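Local coordinates for multisubunit Na+/H+ antiporter, A subunit (Anoxybacillus flavithermus, PDB 6Z16), which probably forms the large antiporter-like subunit of a membrane complex that exchanges sodium ions for protons across the cell membrane, at residues A293-L307 / G336-H350. Sequence-based numbering, arbitrary orientation.
With PTY (phosphatidylethanolamine), chain P.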
loop_
_atom_site.group_PDB
_atom_site.type_symbol
_atom_site.label_atom_id
_atom_site.label_comp_id
_atom_site.label_asym_id
_atom_site.label_seq_id
_atom_site.Cartn_x
_atom_site.Cartn_y
_atom_site.Cartn_z
ATOM N N ALA A 293 31.097 103.528 10.880
ATOM C CA ALA A 293 31.565 104.707 11.605
ATOM C C ALA A 293 30.446 105.661 11.974
ATOM O O ALA A 293 30.720 106.726 12.529
ATOM C CB ALA A 293 32.630 105.452 10.803
ATOM N N VAL A 294 29.191 105.305 11.695
ATOM C CA VAL A 294 28.062 106.068 12.218
ATOM C C VAL A 294 27.839 105.791 13.697
ATOM O O VAL A 294 27.156 106.571 14.372
ATOM C CB VAL A 294 26.836 105.751 11.340
ATOM C CG1 VAL A 294 26.344 104.344 11.591
ATOM C CG2 VAL A 294 25.724 106.787 11.496
ATOM N N SER A 295 28.425 104.724 14.232
ATOM C CA SER A 295 28.398 104.430 15.655
ATOM C C SER A 295 29.713 104.835 16.304
ATOM O O SER A 295 30.746 104.956 15.648
ATOM C CB SER A 295 28.141 102.946 15.902
ATOM O OG SER A 295 29.247 102.170 15.487
ATOM N N SER A 296 29.664 105.030 17.619
ATOM C CA SER A 296 30.832 105.492 18.352
ATOM C C SER A 296 31.754 104.357 18.766
ATOM O O SER A 296 32.947 104.603 18.993
ATOM C CB SER A 296 30.392 106.266 19.590
ATOM O OG SER A 296 29.626 107.397 19.225
ATOM N N VAL A 297 31.225 103.134 18.861
ATOM C CA VAL A 297 32.005 101.992 19.330
ATOM C C VAL A 297 33.131 101.682 18.355
ATOM O O VAL A 297 34.278 101.456 18.765
ATOM C CB VAL A 297 31.084 100.775 19.534
ATOM C CG1 VAL A 297 31.877 99.581 20.030
ATOM C CG2 VAL A 297 29.948 101.113 20.483
ATOM N N TRP A 298 32.823 101.735 17.052
ATOM C CA TRP A 298 33.808 101.533 15.993
ATOM C C TRP A 298 34.936 102.547 16.080
ATOM O O TRP A 298 36.108 102.172 16.189
ATOM C CB TRP A 298 33.120 101.637 14.630
ATOM C CG TRP A 298 34.008 101.442 13.416
ATOM C CD1 TRP A 298 34.631 102.419 12.695
ATOM C CD2 TRP A 298 34.300 100.209 12.743
ATOM N NE1 TRP A 298 35.324 101.870 11.647
ATOM C CE2 TRP A 298 35.132 100.516 11.650
ATOM C CE3 TRP A 298 33.951 98.876 12.968
ATOM C CZ2 TRP A 298 35.614 99.543 10.788
ATOM C CZ3 TRP A 298 34.422 97.915 12.102
ATOM C CH2 TRP A 298 35.255 98.251 11.034
ATOM N N VAL A 299 34.590 103.837 16.083
ATOM C CA VAL A 299 35.600 104.877 15.935
ATOM C C VAL A 299 36.465 104.972 17.187
ATOM O O VAL A 299 37.695 105.093 17.094
ATOM C CB VAL A 299 34.937 106.217 15.544
ATOM C CG1 VAL A 299 34.150 106.025 14.281
ATOM C CG2 VAL A 299 34.005 106.757 16.599
ATOM N N TRP A 300 35.871 104.781 18.369
ATOM C CA TRP A 300 36.699 104.896 19.554
ATOM C C TRP A 300 37.490 103.629 19.817
ATOM O O TRP A 300 38.625 103.728 20.291
ATOM C CB TRP A 300 35.863 105.299 20.763
ATOM C CG TRP A 300 35.338 106.708 20.652
ATOM C CD1 TRP A 300 34.050 107.085 20.446
ATOM C CD2 TRP A 300 36.107 107.919 20.670
ATOM N NE1 TRP A 300 33.956 108.450 20.378
ATOM C CE2 TRP A 300 35.207 108.987 20.507
ATOM C CE3 TRP A 300 37.467 108.204 20.829
ATOM C CZ2 TRP A 300 35.620 110.315 20.493
ATOM C CZ3 TRP A 300 37.874 109.523 20.809
ATOM C CH2 TRP A 300 36.954 110.562 20.645
ATOM N N THR A 301 36.962 102.452 19.453
ATOM C CA THR A 301 37.735 101.221 19.579
ATOM C C THR A 301 38.961 101.252 18.677
ATOM O O THR A 301 40.084 100.972 19.128
ATOM C CB THR A 301 36.857 100.022 19.238
ATOM O OG1 THR A 301 35.711 100.018 20.091
ATOM C CG2 THR A 301 37.629 98.740 19.444
ATOM N N VAL A 302 38.761 101.662 17.417
ATOM C CA VAL A 302 39.845 101.728 16.437
ATOM C C VAL A 302 40.910 102.729 16.873
ATOM O O VAL A 302 42.103 102.392 16.940
ATOM C CB VAL A 302 39.275 102.072 15.049
ATOM C CG1 VAL A 302 40.357 102.350 14.098
ATOM C CG2 VAL A 302 38.520 100.922 14.501
ATOM N N ALA A 303 40.484 103.952 17.232
ATOM C CA ALA A 303 41.422 105.008 17.603
ATOM C C ALA A 303 42.213 104.655 18.859
ATOM O O ALA A 303 43.444 104.811 18.895
ATOM C CB ALA A 303 40.666 106.318 17.802
ATOM N N LEU A 304 41.531 104.136 19.887
ATOM C CA LEU A 304 42.218 103.874 21.142
ATOM C C LEU A 304 43.169 102.694 21.028
ATOM O O LEU A 304 44.285 102.760 21.557
ATOM C CB LEU A 304 41.209 103.664 22.267
ATOM C CG LEU A 304 40.428 104.915 22.690
ATOM C CD1 LEU A 304 39.405 104.563 23.747
ATOM C CD2 LEU A 304 41.333 106.041 23.156
ATOM N N VAL A 305 42.794 101.634 20.298
ATOM C CA VAL A 305 43.728 100.512 20.216
ATOM C C VAL A 305 44.893 100.856 19.295
ATOM O O VAL A 305 46.013 100.363 19.498
ATOM C CB VAL A 305 43.018 99.206 19.798
ATOM C CG1 VAL A 305 42.700 99.181 18.338
ATOM C CG2 VAL A 305 43.849 97.999 20.167
ATOM N N GLY A 306 44.688 101.777 18.342
ATOM C CA GLY A 306 45.799 102.241 17.534
ATOM C C GLY A 306 46.808 103.038 18.333
ATOM O O GLY A 306 48.017 102.819 18.209
ATOM N N LEU A 307 46.323 103.950 19.185
ATOM C CA LEU A 307 47.219 104.714 20.051
ATOM C C LEU A 307 47.956 103.815 21.039
ATOM O O LEU A 307 49.158 104.011 21.290
ATOM C CB LEU A 307 46.435 105.788 20.798
ATOM C CG LEU A 307 45.918 106.932 19.936
ATOM C CD1 LEU A 307 45.035 107.853 20.751
ATOM C CD2 LEU A 307 47.092 107.691 19.349
ATOM N N GLY A 336 49.848 100.951 13.976
ATOM C CA GLY A 336 49.000 101.549 14.993
ATOM C C GLY A 336 48.719 103.016 14.738
ATOM O O GLY A 336 47.608 103.499 14.983
ATOM N N LEU A 337 49.719 103.732 14.220
ATOM C CA LEU A 337 49.532 105.132 13.846
ATOM C C LEU A 337 48.484 105.274 12.743
ATOM O O LEU A 337 47.577 106.120 12.830
ATOM C CB LEU A 337 50.875 105.714 13.404
ATOM C CG LEU A 337 51.115 107.216 13.279
ATOM C CD1 LEU A 337 52.576 107.473 13.555
ATOM C CD2 LEU A 337 50.754 107.750 11.911
ATOM N N ILE A 338 48.590 104.432 11.706
ATOM C CA ILE A 338 47.661 104.481 10.575
ATOM C C ILE A 338 46.240 104.159 11.023
ATOM O O ILE A 338 45.282 104.840 10.631
ATOM C CB ILE A 338 48.128 103.529 9.455
ATOM C CG1 ILE A 338 49.473 103.974 8.889
ATOM C CG2 ILE A 338 47.125 103.483 8.325
ATOM C CD1 ILE A 338 50.158 102.918 8.058
ATOM N N THR A 339 46.076 103.160 11.895
ATOM C CA THR A 339 44.711 102.823 12.289
ATOM C C THR A 339 44.119 103.822 13.286
ATOM O O THR A 339 42.908 104.052 13.254
ATOM C CB THR A 339 44.632 101.385 12.812
ATOM O OG1 THR A 339 43.271 101.060 13.114
ATOM C CG2 THR A 339 45.456 101.181 14.029
ATOM N N SER A 340 44.936 104.479 14.121
ATOM C CA SER A 340 44.402 105.551 14.962
ATOM C C SER A 340 43.928 106.735 14.123
ATOM O O SER A 340 42.875 107.336 14.408
ATOM C CB SER A 340 45.456 105.997 15.969
ATOM O OG SER A 340 46.545 106.606 15.310
ATOM N N LEU A 341 44.673 107.063 13.061
ATOM C CA LEU A 341 44.196 108.083 12.130
ATOM C C LEU A 341 42.931 107.647 11.402
ATOM O O LEU A 341 42.066 108.483 11.116
ATOM C CB LEU A 341 45.289 108.437 11.132
ATOM C CG LEU A 341 46.427 109.256 11.718
ATOM C CD1 LEU A 341 47.554 109.368 10.722
ATOM C CD2 LEU A 341 45.906 110.627 12.090
ATOM N N LEU A 342 42.793 106.347 11.119
ATOM C CA LEU A 342 41.543 105.843 10.549
ATOM C C LEU A 342 40.370 105.981 11.518
ATOM O O LEU A 342 39.237 106.224 11.087
ATOM C CB LEU A 342 41.708 104.384 10.125
ATOM C CG LEU A 342 42.542 104.093 8.883
ATOM C CD1 LEU A 342 42.736 102.603 8.719
ATOM C CD2 LEU A 342 41.849 104.680 7.668
ATOM N N GLY A 343 40.624 105.848 12.821
ATOM C CA GLY A 343 39.566 106.068 13.799
ATOM C C GLY A 343 39.104 107.516 13.863
ATOM O O GLY A 343 37.900 107.792 13.948
ATOM N N ILE A 344 40.049 108.459 13.812
ATOM C CA ILE A 344 39.665 109.875 13.780
ATOM C C ILE A 344 38.934 110.208 12.473
ATOM O O ILE A 344 37.957 110.980 12.446
ATOM C CB ILE A 344 40.904 110.759 13.988
ATOM C CG1 ILE A 344 41.659 110.327 15.243
ATOM C CG2 ILE A 344 40.508 112.220 14.107
ATOM C CD1 ILE A 344 40.860 110.420 16.514
ATOM N N GLY A 345 39.360 109.591 11.374
ATOM C CA GLY A 345 38.608 109.726 10.145
ATOM C C GLY A 345 37.240 109.085 10.183
ATOM O O GLY A 345 36.371 109.450 9.387
ATOM N N GLY A 346 37.038 108.111 11.066
ATOM C CA GLY A 346 35.690 107.645 11.326
ATOM C C GLY A 346 34.876 108.663 12.098
ATOM O O GLY A 346 33.667 108.795 11.881
ATOM N N LEU A 347 35.526 109.393 13.018
ATOM C CA LEU A 347 34.858 110.498 13.719
ATOM C C LEU A 347 34.404 111.603 12.780
ATOM O O LEU A 347 33.525 112.388 13.148
ATOM C CB LEU A 347 35.756 111.132 14.784
ATOM C CG LEU A 347 36.012 110.454 16.119
ATOM C CD1 LEU A 347 37.096 111.204 16.847
ATOM C CD2 LEU A 347 34.732 110.476 16.916
ATOM N N SER A 348 35.010 111.696 11.595
ATOM C CA SER A 348 34.542 112.638 10.570
ATOM C C SER A 348 33.076 112.472 10.157
ATOM O O SER A 348 32.489 113.431 9.649
ATOM C CB SER A 348 35.394 112.525 9.310
ATOM O OG SER A 348 34.867 113.349 8.290
ATOM N N PHE A 349 32.471 111.296 10.341
ATOM C CA PHE A 349 31.134 111.044 9.799
ATOM C C PHE A 349 29.998 111.681 10.584
ATOM O O PHE A 349 28.910 111.849 10.025
ATOM C CB PHE A 349 30.862 109.543 9.710
ATOM C CG PHE A 349 31.458 108.899 8.509
ATOM C CD1 PHE A 349 30.749 108.848 7.320
ATOM C CD2 PHE A 349 32.737 108.379 8.554
ATOM C CE1 PHE A 349 31.297 108.266 6.206
ATOM C CE2 PHE A 349 33.290 107.804 7.447
ATOM C CZ PHE A 349 32.572 107.745 6.271
ATOM N N HIS A 350 30.202 112.021 11.855
ATOM C CA HIS A 350 29.075 112.450 12.674
ATOM C C HIS A 350 28.669 113.880 12.349
ATOM O O HIS A 350 27.575 114.121 11.826
ATOM C CB HIS A 350 29.426 112.315 14.154
ATOM C CG HIS A 350 29.733 110.913 14.567
ATOM N ND1 HIS A 350 28.758 109.949 14.709
ATOM C CD2 HIS A 350 30.906 110.308 14.865
ATOM C CE1 HIS A 350 29.318 108.813 15.079
ATOM N NE2 HIS A 350 30.620 109.003 15.180
HETATM C C1 PTY P . 33.426 108.015 25.524
HETATM C C2 PTY P . 29.801 113.694 22.019
HETATM C C3 PTY P . 31.086 112.861 21.849
HETATM O O4 PTY P . 34.727 107.460 25.223
HETATM C C5 PTY P . 31.427 108.840 24.279
HETATM C C6 PTY P . 32.554 107.845 24.310
HETATM O O7 PTY P . 31.960 106.507 24.314
HETATM C C8 PTY P . 32.616 105.544 23.649
HETATM O O10 PTY P . 33.724 105.678 23.211
HETATM C C11 PTY P . 31.764 104.317 23.482
HETATM C C12 PTY P . 32.327 103.032 24.084
HETATM C C13 PTY P . 33.552 102.473 23.369
HETATM C C14 PTY P . 33.972 101.105 23.876
HETATM C C15 PTY P . 35.403 100.712 23.545
HETATM C C16 PTY P . 36.447 101.537 24.274
HETATM C C17 PTY P . 37.768 100.813 24.475
HETATM C C18 PTY P . 38.502 100.483 23.190
HETATM C C19 PTY P . 39.781 99.686 23.392
HETATM C C20 PTY P . 39.554 98.249 23.834
HETATM C C30 PTY P . 35.295 106.695 26.155
HETATM C C31 PTY P . 36.595 106.126 25.670
HETATM O O30 PTY P . 34.813 106.489 27.235
HETATM C C32 PTY P . 37.574 105.783 26.786
HETATM C C33 PTY P . 38.051 107.001 27.562
HETATM C C34 PTY P . 39.054 106.684 28.658
HETATM C C35 PTY P . 40.420 106.262 28.146
HETATM C C36 PTY P . 41.178 107.372 27.438
HETATM C C37 PTY P . 42.574 106.971 26.990
HETATM P P1 PTY P . 32.402 110.990 23.213
HETATM O O11 PTY P . 31.250 112.080 23.058
HETATM O O12 PTY P . 33.522 111.667 23.591
HETATM O O13 PTY P . 32.526 110.227 22.047
HETATM O O14 PTY P . 31.978 110.173 24.364
HETATM N N1 PTY P . 29.910 114.924 21.232
#
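Val299 stands over Gly346 and reaches Leu347 on the antiparallel helix, a worked example of how small residues let transmembrane helices pack closely. Its CG1, anti to the carbonyl carbon (chi1 -57°), lies against the backbone of Gly346, which puts CG2 between the backbone N and the carbonyl carbon, 3.8 Å from Leu347 CD2. That same leucine methyl is 3.7 Å from Trp300 CZ2, the two side chains crossing at about a right angle. Farther along, Val302 and Ala303 both pack against Gly343, with Val302 CG1 3.7 Å from Gly343 N, and Thr339 CG2 comes within 3.7 Å of Gly306 CA. No hydrogen bond joins the helices, whose segment axes approach to 7.1 Å; Gly306, Gly336, Gly343 and Gly346 lie on the contact face, where backbone meets backbone or side chain. Ser340 turns its hydroxyl back to its own helix, OG donating to Leu337 O (2.7 Å), while its CB lies 3.7 Å from Ala303 O. Beyond Leu347, Trp300 lies near the phosphatidylethanolamine headgroup, its NE1 2.8 Å from lipid O13, and also meets the ring of Trp448. Glycine-lined, antiparallel packing of this kind is familiar from polytopic membrane proteins; here it joins helices 296-316 and 323-347 of the complex I-related antiporter domain beside a lipid site.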